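Side-chain contacts in 3-deoxy-D-manno-octulosonate 8-phosphate phosphatase KdsC (PDB 1K1E), which hydrolyses 3-deoxy-D-manno-octulosonate 8-phosphate to KDO and inorganic phosphate during lipopolysaccharide biosynthesis, with magnesium as its cofactor: residues Q23-A28 with I33-V38; L47-I52 with L172-S177; L76-K81 with E85-D90. One frame throughout, in Å; residues are numbered along the deposited sequence.

Interaction 1 (Q23-A28 with I33-V38)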
loop_
_atom_site.group_PDB
_atom_site.type_symbol
_atom_site.label_atom_id
_atom_site.label_comp_id
_atom_site.label_asym_id
_atom_site.label_seq_id
_atom_site.Cartn_x
_atom_site.Cartn_y
_atom_site.Cartn_z
ATOM N N GLN A 23 4.552 -5.365 -6.134
ATOM C CA GLN A 23 5.088 -6.004 -4.956
ATOM C C GLN A 23 4.907 -7.523 -5.065
ATOM O O GLN A 23 3.965 -8.006 -5.670
ATOM C CB GLN A 23 4.402 -5.469 -3.695
ATOM C CG GLN A 23 4.562 -3.941 -3.441
ATOM C CD GLN A 23 3.915 -3.475 -2.130
ATOM O OE1 GLN A 23 4.334 -3.886 -1.014
ATOM N NE2 GLN A 23 2.884 -2.617 -2.244
ATOM N N LEU A 24 5.885 -8.271 -4.558
ATOM C CA LEU A 24 5.778 -9.724 -4.462
ATOM C C LEU A 24 5.685 -9.939 -2.943
ATOM O O LEU A 24 6.644 -9.657 -2.195
ATOM C CB LEU A 24 7.046 -10.347 -5.038
ATOM C CG LEU A 24 7.364 -9.953 -6.490
ATOM C CD1 LEU A 24 8.780 -10.565 -6.888
ATOM C CD2 LEU A 24 6.257 -10.540 -7.412
ATOM N N HIS A 25 4.495 -10.357 -2.460
ATOM C CA HIS A 25 4.303 -10.530 -1.028
ATOM C C HIS A 25 4.725 -11.917 -0.663
ATOM O O HIS A 25 4.027 -12.917 -0.926
ATOM C CB HIS A 25 2.854 -10.297 -0.651
ATOM C CG HIS A 25 2.347 -8.967 -1.097
ATOM N ND1 HIS A 25 2.829 -7.770 -0.591
ATOM C CD2 HIS A 25 1.417 -8.646 -2.031
ATOM C CE1 HIS A 25 2.203 -6.767 -1.194
ATOM N NE2 HIS A 25 1.341 -7.271 -2.068
ATOM N N TYR A 26 5.906 -11.969 -0.084
ATOM C CA TYR A 26 6.504 -13.248 0.322
ATOM C C TYR A 26 6.223 -13.768 1.744
ATOM O O TYR A 26 6.093 -13.008 2.694
ATOM C CB TYR A 26 8.039 -13.145 0.257
ATOM C CG TYR A 26 8.707 -13.515 -1.060
ATOM C CD1 TYR A 26 8.492 -12.750 -2.219
ATOM C CD2 TYR A 26 9.595 -14.598 -1.111
ATOM C CE1 TYR A 26 9.163 -13.049 -3.408
ATOM C CE2 TYR A 26 10.273 -14.925 -2.257
ATOM C CZ TYR A 26 10.065 -14.144 -3.427
ATOM O OH TYR A 26 10.767 -14.430 -4.574
ATOM N N ASP A 27 6.135 -15.092 1.864
ATOM C CA ASP A 27 6.180 -15.677 3.195
ATOM C C ASP A 27 7.423 -16.594 3.049
ATOM O O ASP A 27 8.152 -16.461 2.054
ATOM C CB ASP A 27 4.860 -16.364 3.620
ATOM C CG ASP A 27 4.555 -17.671 2.867
ATOM O OD1 ASP A 27 3.502 -18.276 3.198
ATOM O OD2 ASP A 27 5.301 -18.101 1.975
ATOM N N ALA A 28 7.721 -17.484 4.014
ATOM C CA ALA A 28 8.922 -18.330 3.934
ATOM C C ALA A 28 8.979 -19.291 2.776
ATOM O O ALA A 28 10.043 -19.852 2.516
ATOM C CB ALA A 28 9.093 -19.129 5.222
ATOM N N ILE A 33 0.666 -14.006 -1.229
ATOM C CA ILE A 33 -0.498 -13.192 -1.531
ATOM C C ILE A 33 -0.148 -12.450 -2.813
ATOM O O ILE A 33 1.033 -12.087 -3.032
ATOM C CB ILE A 33 -0.721 -12.097 -0.419
ATOM C CG1 ILE A 33 -1.241 -12.722 0.878
ATOM C CG2 ILE A 33 -1.764 -11.021 -0.883
ATOM C CD1 ILE A 33 -1.067 -11.777 2.016
ATOM N N LYS A 34 -1.126 -12.374 -3.693
ATOM C CA LYS A 34 -1.033 -11.525 -4.873
ATOM C C LYS A 34 -2.151 -10.519 -4.753
ATOM O O LYS A 34 -3.301 -10.886 -4.509
ATOM C CB LYS A 34 -1.120 -12.302 -6.185
ATOM C CG LYS A 34 0.099 -13.184 -6.352
ATOM C CD LYS A 34 0.191 -13.737 -7.791
ATOM C CE LYS A 34 0.654 -12.594 -8.726
ATOM N NZ LYS A 34 2.086 -12.056 -8.413
ATOM N N SER A 35 -1.853 -9.242 -4.978
ATOM C CA SER A 35 -2.867 -8.240 -4.758
ATOM C C SER A 35 -3.333 -7.601 -6.058
ATOM O O SER A 35 -2.561 -6.858 -6.665
ATOM C CB SER A 35 -2.284 -7.191 -3.809
ATOM O OG SER A 35 -1.836 -7.833 -2.602
ATOM N N PHE A 36 -4.582 -7.832 -6.435
ATOM C CA PHE A 36 -5.117 -7.296 -7.720
ATOM C C PHE A 36 -5.983 -6.097 -7.430
ATOM O O PHE A 36 -6.069 -5.676 -6.260
ATOM C CB PHE A 36 -5.905 -8.406 -8.401
ATOM C CG PHE A 36 -5.069 -9.593 -8.709
ATOM C CD1 PHE A 36 -5.057 -10.709 -7.858
ATOM C CD2 PHE A 36 -4.218 -9.579 -9.815
ATOM C CE1 PHE A 36 -4.202 -11.797 -8.111
ATOM C CE2 PHE A 36 -3.356 -10.693 -10.056
ATOM C CZ PHE A 36 -3.357 -11.776 -9.207
ATOM N N HIS A 37 -6.608 -5.506 -8.446
ATOM C CA HIS A 37 -7.432 -4.332 -8.179
ATOM C C HIS A 37 -8.824 -4.606 -8.683
ATOM O O HIS A 37 -9.008 -5.060 -9.831
ATOM C CB HIS A 37 -6.812 -3.090 -8.834
ATOM C CG HIS A 37 -7.503 -1.831 -8.452
ATOM N ND1 HIS A 37 -6.940 -0.882 -7.619
ATOM C CD2 HIS A 37 -8.753 -1.384 -8.752
ATOM C CE1 HIS A 37 -7.813 0.105 -7.428
ATOM N NE2 HIS A 37 -8.912 -0.177 -8.105
ATOM N N VAL A 38 -9.802 -4.308 -7.838
ATOM C CA VAL A 38 -11.184 -4.625 -8.200
ATOM C C VAL A 38 -11.669 -3.927 -9.481
ATOM O O VAL A 38 -12.414 -4.538 -10.242
ATOM C CB VAL A 38 -12.102 -4.275 -7.040
ATOM C CG1 VAL A 38 -12.163 -2.730 -6.862
ATOM C CG2 VAL A 38 -13.466 -4.917 -7.229
HETATM O O HOH W 1 1.376 -10.008 -6.239
HETATM O O HOH W 2 2.955 -11.281 -4.583
#

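Interaction 2 (L47-I52 with L172-S177)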
loop_
_atom_site.group_PDB
_atom_site.type_symbol
_atom_site.label_atom_id
_atom_site.label_comp_id
_atom_site.label_asym_id
_atom_site.label_seq_id
_atom_site.Cartn_x
_atom_site.Cartn_y
_atom_site.Cartn_z
ATOM N N LEU A 47 -14.588 -5.845 -21.037
ATOM C CA LEU A 47 -14.035 -6.146 -22.326
ATOM C C LEU A 47 -14.601 -7.405 -22.938
ATOM O O LEU A 47 -15.048 -7.392 -24.078
ATOM C CB LEU A 47 -12.497 -6.290 -22.285
ATOM C CG LEU A 47 -11.682 -5.003 -21.977
ATOM C CD1 LEU A 47 -10.175 -5.299 -21.960
ATOM C CD2 LEU A 47 -11.944 -3.927 -23.074
ATOM N N MET A 48 -14.587 -8.466 -22.155
ATOM C CA MET A 48 -15.066 -9.745 -22.651
ATOM C C MET A 48 -16.514 -9.624 -23.102
ATOM O O MET A 48 -16.920 -10.183 -24.136
ATOM C CB MET A 48 -14.862 -10.739 -21.524
ATOM C CG MET A 48 -13.381 -10.894 -21.136
ATOM S SD MET A 48 -12.966 -12.128 -19.830
ATOM C CE MET A 48 -14.395 -12.268 -19.134
ATOM N N ASP A 49 -17.302 -8.892 -22.330
ATOM C CA ASP A 49 -18.721 -8.662 -22.643
ATOM C C ASP A 49 -18.900 -7.898 -23.979
ATOM O O ASP A 49 -19.889 -8.115 -24.688
ATOM C CB ASP A 49 -19.377 -7.916 -21.481
ATOM C CG ASP A 49 -20.840 -7.523 -21.744
ATOM O OD1 ASP A 49 -21.140 -6.317 -21.993
ATOM O OD2 ASP A 49 -21.702 -8.430 -21.695
ATOM N N ALA A 50 -17.929 -7.045 -24.312
ATOM C CA ALA A 50 -17.960 -6.231 -25.508
ATOM C C ALA A 50 -17.215 -6.921 -26.665
ATOM O O ALA A 50 -16.775 -6.242 -27.612
ATOM C CB ALA A 50 -17.335 -4.870 -25.222
ATOM N N ASP A 51 -17.064 -8.244 -26.545
ATOM C CA ASP A 51 -16.432 -9.117 -27.535
ATOM C C ASP A 51 -14.946 -8.864 -27.698
ATOM O O ASP A 51 -14.431 -9.022 -28.783
ATOM C CB ASP A 51 -17.107 -8.951 -28.902
ATOM C CG ASP A 51 -16.812 -10.109 -29.843
ATOM O OD1 ASP A 51 -16.681 -9.858 -31.070
ATOM O OD2 ASP A 51 -16.718 -11.273 -29.369
ATOM N N ILE A 52 -14.276 -8.430 -26.642
ATOM C CA ILE A 52 -12.830 -8.250 -26.747
ATOM C C ILE A 52 -12.216 -9.243 -25.781
ATOM O O ILE A 52 -12.399 -9.133 -24.548
ATOM C CB ILE A 52 -12.476 -6.844 -26.350
ATOM C CG1 ILE A 52 -13.085 -5.856 -27.360
ATOM C CG2 ILE A 52 -10.942 -6.770 -26.200
ATOM C CD1 ILE A 52 -12.921 -4.406 -26.886
ATOM N N LEU A 172 -26.456 -1.958 -16.237
ATOM C CA LEU A 172 -27.456 -2.950 -15.918
ATOM C C LEU A 172 -27.748 -3.881 -17.088
ATOM O O LEU A 172 -27.966 -5.050 -16.893
ATOM C CB LEU A 172 -28.728 -2.282 -15.371
ATOM C CG LEU A 172 -28.493 -1.660 -13.966
ATOM C CD1 LEU A 172 -29.702 -0.811 -13.571
ATOM C CD2 LEU A 172 -28.205 -2.765 -12.900
ATOM N N LYS A 173 -27.697 -3.381 -18.307
ATOM C CA LYS A 173 -27.927 -4.260 -19.451
ATOM C C LYS A 173 -26.912 -5.410 -19.498
ATOM O O LYS A 173 -27.221 -6.512 -20.010
ATOM C CB LYS A 173 -27.814 -3.445 -20.731
ATOM C CG LYS A 173 -28.841 -2.335 -20.856
ATOM C CD LYS A 173 -28.947 -1.938 -22.322
ATOM C CE LYS A 173 -30.311 -1.466 -22.713
ATOM N NZ LYS A 173 -30.219 -0.018 -22.985
ATOM N N SER A 174 -25.727 -5.179 -18.911
ATOM C CA SER A 174 -24.649 -6.179 -18.952
ATOM C C SER A 174 -24.272 -6.829 -17.628
ATOM O O SER A 174 -23.407 -7.711 -17.609
ATOM C CB SER A 174 -23.374 -5.559 -19.529
ATOM O OG SER A 174 -23.478 -5.278 -20.921
ATOM N N VAL A 175 -24.943 -6.449 -16.544
ATOM C CA VAL A 175 -24.612 -6.941 -15.201
ATOM C C VAL A 175 -24.480 -8.460 -15.065
ATOM O O VAL A 175 -23.606 -8.943 -14.324
ATOM C CB VAL A 175 -25.617 -6.406 -14.166
ATOM C CG1 VAL A 175 -26.977 -7.080 -14.354
ATOM C CG2 VAL A 175 -25.042 -6.596 -12.750
ATOM N N LYS A 176 -25.324 -9.227 -15.766
ATOM C CA LYS A 176 -25.221 -10.696 -15.645
ATOM C C LYS A 176 -23.784 -11.191 -15.915
ATOM O O LYS A 176 -23.373 -12.270 -15.443
ATOM C CB LYS A 176 -26.207 -11.402 -16.610
ATOM N N SER A 177 -23.006 -10.380 -16.638
ATOM C CA SER A 177 -21.630 -10.768 -16.987
ATOM C C SER A 177 -20.505 -10.030 -16.271
ATOM O O SER A 177 -19.335 -10.245 -16.576
ATOM C CB SER A 177 -21.470 -10.615 -18.502
ATOM O OG SER A 177 -22.543 -11.299 -19.129
#

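Interaction 3 (L76-K81 with E85-D90). With HG (mercury (II) ion), chain N.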
loop_
_atom_site.group_PDB
_atom_site.type_symbol
_atom_site.label_atom_id
_atom_site.label_comp_id
_atom_site.label_asym_id
_atom_site.label_seq_id
_atom_site.Cartn_x
_atom_site.Cartn_y
_atom_site.Cartn_z
ATOM N N LEU A 76 -7.613 -17.677 -21.643
ATOM C CA LEU A 76 -6.366 -17.577 -22.386
ATOM C C LEU A 76 -5.235 -17.016 -21.538
ATOM O O LEU A 76 -5.341 -15.895 -21.087
ATOM C CB LEU A 76 -6.589 -16.616 -23.566
ATOM C CG LEU A 76 -7.716 -16.966 -24.560
ATOM C CD1 LEU A 76 -7.675 -16.010 -25.732
ATOM C CD2 LEU A 76 -7.559 -18.408 -25.042
ATOM N N PHE A 77 -4.163 -17.771 -21.344
ATOM C CA PHE A 77 -3.061 -17.272 -20.544
ATOM C C PHE A 77 -1.829 -18.076 -20.886
ATOM O O PHE A 77 -1.910 -19.209 -21.332
ATOM C CB PHE A 77 -3.339 -17.436 -19.038
ATOM C CG PHE A 77 -3.833 -18.772 -18.676
ATOM C CD1 PHE A 77 -2.953 -19.782 -18.342
ATOM C CD2 PHE A 77 -5.198 -18.994 -18.595
ATOM C CE1 PHE A 77 -3.431 -21.020 -17.901
ATOM C CE2 PHE A 77 -5.692 -20.243 -18.155
ATOM C CZ PHE A 77 -4.785 -21.237 -17.812
ATOM N N PHE A 78 -0.685 -17.485 -20.613
ATOM C CA PHE A 78 0.601 -18.121 -20.827
ATOM C C PHE A 78 1.386 -17.658 -19.592
ATOM O O PHE A 78 1.787 -16.467 -19.418
ATOM C CB PHE A 78 1.206 -17.593 -22.119
ATOM C CG PHE A 78 2.070 -18.573 -22.815
ATOM C CD1 PHE A 78 1.969 -18.735 -24.184
ATOM C CD2 PHE A 78 2.990 -19.333 -22.105
ATOM C CE1 PHE A 78 2.798 -19.671 -24.869
ATOM C CE2 PHE A 78 3.829 -20.287 -22.784
ATOM C CZ PHE A 78 3.718 -20.440 -24.166
ATOM N N LEU A 79 1.620 -18.627 -18.728
ATOM C CA LEU A 79 2.276 -18.411 -17.427
ATOM C C LEU A 79 3.586 -19.170 -17.358
ATOM O O LEU A 79 3.738 -20.244 -17.967
ATOM C CB LEU A 79 1.330 -18.850 -16.286
ATOM C CG LEU A 79 -0.124 -18.292 -16.348
ATOM C CD1 LEU A 79 -0.950 -18.749 -15.151
ATOM C CD2 LEU A 79 -0.103 -16.746 -16.349
ATOM N N GLY A 80 4.546 -18.568 -16.665
ATOM C CA GLY A 80 5.854 -19.173 -16.506
ATOM C C GLY A 80 6.825 -18.888 -17.628
ATOM O O GLY A 80 7.990 -19.282 -17.542
ATOM N N LYS A 81 6.364 -18.211 -18.674
ATOM C CA LYS A 81 7.231 -17.907 -19.833
ATOM C C LYS A 81 7.881 -16.554 -19.738
ATOM O O LYS A 81 7.202 -15.533 -19.633
ATOM C CB LYS A 81 6.454 -17.983 -21.152
ATOM C CG LYS A 81 7.420 -18.172 -22.297
ATOM C CD LYS A 81 6.767 -18.621 -23.551
ATOM C CE LYS A 81 7.859 -19.184 -24.440
ATOM N NZ LYS A 81 7.330 -19.867 -25.647
ATOM N N GLU A 85 7.716 -12.278 -26.448
ATOM C CA GLU A 85 7.324 -12.049 -27.831
ATOM C C GLU A 85 6.655 -13.271 -28.495
ATOM O O GLU A 85 5.692 -13.116 -29.220
ATOM C CB GLU A 85 8.527 -11.649 -28.691
ATOM C CG GLU A 85 8.125 -11.483 -30.178
ATOM C CD GLU A 85 9.343 -11.329 -31.098
ATOM O OE1 GLU A 85 10.388 -10.849 -30.590
ATOM O OE2 GLU A 85 9.251 -11.674 -32.308
ATOM N N THR A 86 7.158 -14.486 -28.296
ATOM C CA THR A 86 6.462 -15.563 -28.950
ATOM C C THR A 86 5.149 -15.893 -28.203
ATOM O O THR A 86 4.200 -16.350 -28.836
ATOM C CB THR A 86 7.334 -16.813 -29.070
ATOM O OG1 THR A 86 7.729 -17.218 -27.786
ATOM C CG2 THR A 86 8.586 -16.486 -29.912
ATOM N N ALA A 87 5.090 -15.625 -26.891
ATOM C CA ALA A 87 3.890 -15.873 -26.105
ATOM C C ALA A 87 2.815 -15.005 -26.718
ATOM O O ALA A 87 1.659 -15.436 -26.813
ATOM C CB ALA A 87 4.047 -15.494 -24.600
ATOM N N CYS A 88 3.161 -13.783 -27.139
ATOM C CA CYS A 88 2.143 -12.932 -27.749
ATOM C C CYS A 88 1.536 -13.594 -28.954
ATOM O O CYS A 88 0.316 -13.663 -29.075
ATOM C CB CYS A 88 2.634 -11.545 -28.266
ATOM S SG CYS A 88 3.161 -10.490 -26.845
ATOM N N PHE A 89 2.364 -14.042 -29.887
ATOM C CA PHE A 89 1.741 -14.619 -31.080
ATOM C C PHE A 89 0.920 -15.869 -30.824
ATOM O O PHE A 89 -0.105 -16.110 -31.515
ATOM C CB PHE A 89 2.830 -14.837 -32.098
ATOM C CG PHE A 89 3.519 -13.543 -32.480
ATOM C CD1 PHE A 89 2.816 -12.553 -33.153
ATOM C CD2 PHE A 89 4.864 -13.333 -32.194
ATOM C CE1 PHE A 89 3.452 -11.364 -33.549
ATOM C CE2 PHE A 89 5.497 -12.149 -32.586
ATOM C CZ PHE A 89 4.796 -11.174 -33.266
ATOM N N ASP A 90 1.366 -16.641 -29.834
ATOM C CA ASP A 90 0.671 -17.874 -29.466
ATOM C C ASP A 90 -0.686 -17.525 -28.923
ATOM O O ASP A 90 -1.669 -18.186 -29.257
ATOM C CB ASP A 90 1.464 -18.652 -28.436
ATOM C CG ASP A 90 2.702 -19.311 -29.008
ATOM O OD1 ASP A 90 3.580 -19.770 -28.186
ATOM O OD2 ASP A 90 2.769 -19.368 -30.258
HETATM HG HG HG N . 1.836 -8.639 -27.574
#

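Interaction 1 (Q23-A28 with I33-V38)
H25 meets strand 30-37 at I33 and S35, both near the CD2 side of its imidazole. The carbonyl oxygen of I33 sits at the ring edge, close to the ring plane, with H25 CD2 and I33 O 3.6 Å apart. Farther out, H25 NE2 comes within 3.3 Å of S35 OG, the hydroxyl approaching the ring obliquely. With CG beside the backbone N and anti to the carbonyl carbon (chi1 -55°), the imidazole reaches along the sheet face towards S35, while H25 CB rests 4.0 Å from I33 CB.

The backbones here are joined through a bound water, which accepts from H25 N at 2.8 Å and donates to I33 O at 2.6 Å. A second water links the K34 side chain to the backbone of Q23: it accepts from K34 NZ at 3.1 Å and donates weakly to Q23 O. K34 NZ is gripped further by salt bridges to E31 and D16, the latter a ligand of the bound cobalt.

Strands 23-27 and 30-37 form a beta hairpin, and each continues as an antiparallel sheet into a neighbouring subunit, so the hairpin is a building block of the homotetramer. H25 ND1 is hydrogen-bonded to the hydroxyl of S35 of the second subunit, and S35 OG to H25 ND1 of the third; these bonds pin the histidine and serine into a repeating interface pattern. The hairpin strand leads directly into H37 and V38, which by similarity bind substrate, and H37 precedes the helix 38-49 as its N-cap residue.

Interaction 2 (L47-I52 with L172-S177)
The backbones of D49 and S177 come closest here, their CA atoms 6.7 Å apart, where the last turn of helix 38-49 meets the 172-177 segment. The D49 side chain spans the gap. Its CG lies anti to the backbone N (chi1 175°), which carries the carboxylate out from the helix towards the C-terminal segment. OD1 of D49 accepts a hydrogen bond from S174 OG at 2.8 Å. The hydroxyl arrives on the syn side of that oxygen but 33° out of the carboxylate plane, a tilted rather than flat approach. S174 CB follows close behind, 3.4 Å from D49 OD1, so the serine leans on the acid with its methylene as well as its hydroxyl.

The same S174 OG also lies 3.7 Å from D49 OD2. S177 flanks that second oxygen, its CB and OG each standing 3.9 Å from D49 OD2, as a van der Waals neighbour that does not grip the carboxylate. The S174 OG to D49 OD1 bond is the one hydrogen bond across this small surface contact, and M178 packs on D49 as the chain runs on. The S177 side chain also lies about 6 Å from that of K45, which by similarity binds substrate.

Behind D49 the helix is brought to an end by its own backbone. I52 N bonds to L47 O at 2.9 Å and D51 N to M48 O at 3.1 Å, with D51 taking a positive phi of 67° and its carboxylate paired with K9. L47 points inward against F148, S152 and L156 of helix 147-158. Such a pair of reversed bonds, closed by a C-prime residue in left-handed conformation, is the Schellman motif.

Interaction 3 (L76-K81 with E85-D90)
F78 and D90 meet edge-on: the carboxylate oxygen OD1 of D90 lies 3.4 Å from F78 CE1, near the ring plane, and D90 CB also lies at that edge. Ring and carboxylate are nearly coplanar, 18° apart, so the acid looks at the positively polarised rim of the ring, an approach that is probably mildly favourable electrostatically. The neighbouring ring atom CD1 of F78 packs against A87 CB at 3.9 Å, a plain apolar contact.

K81, in the loop after the strand, reaches back to the helix. Its CG is anti to the backbone N (chi1 -159°) and the chain stays extended beyond it, which takes the ammonium across at about a right angle to the T86 side chain. There K81 NZ makes a long, weak hydrogen bond to T86 OG1 at 3.4 Å, and the position of that oxygen is itself somewhat doubtful. D90 OD1 stands 4.5 Å from K81 NZ, beyond a salt bridge, though the opposite charges probably attract at that range.

The helix backbone is more firmly satisfied: T86 N donates to E83 OE2, T86 O accepts from D90 N at 3.0 Å, and D90 O accepts from a bound glycerol. On another side of the helix, the sulfur of C88 binds a mercury ion at 2.4 Å, together with A114 O and C118 SG.

A parallel strand followed by a helix packed on the sheet is the repeating unit of the HAD alpha/beta core. Strand 76-79 is an outermost strand of that sheet within this chain, hydrogen-bonded through F78 to V56 and S58. F77 and L79 turn to helix 63-72, whereas F78 turns to helix 84-95; A87 also touches L57 of strand 53-58, and E85, C88 and F89 abut helix 112-117.

The three contacts come from separate parts of one HAD-type phosphatase subunit and none touches another. Interaction 1, in the beta hairpin, comes first along the chain, and helix 38-49 leads from it towards interaction 2, whose centre lies 28 Å away. Interaction 2 brings together residues more than a hundred positions apart, and interaction 3 falls within that span, its centre 25 Å from interaction 2 and 22 Å from interaction 1. Interaction 3 belongs to the edge of the parallel sheet; interaction 1 belongs to the hairpin that extends into other subunits. Interactions 1 and 2 both lie at the border with the third subunit.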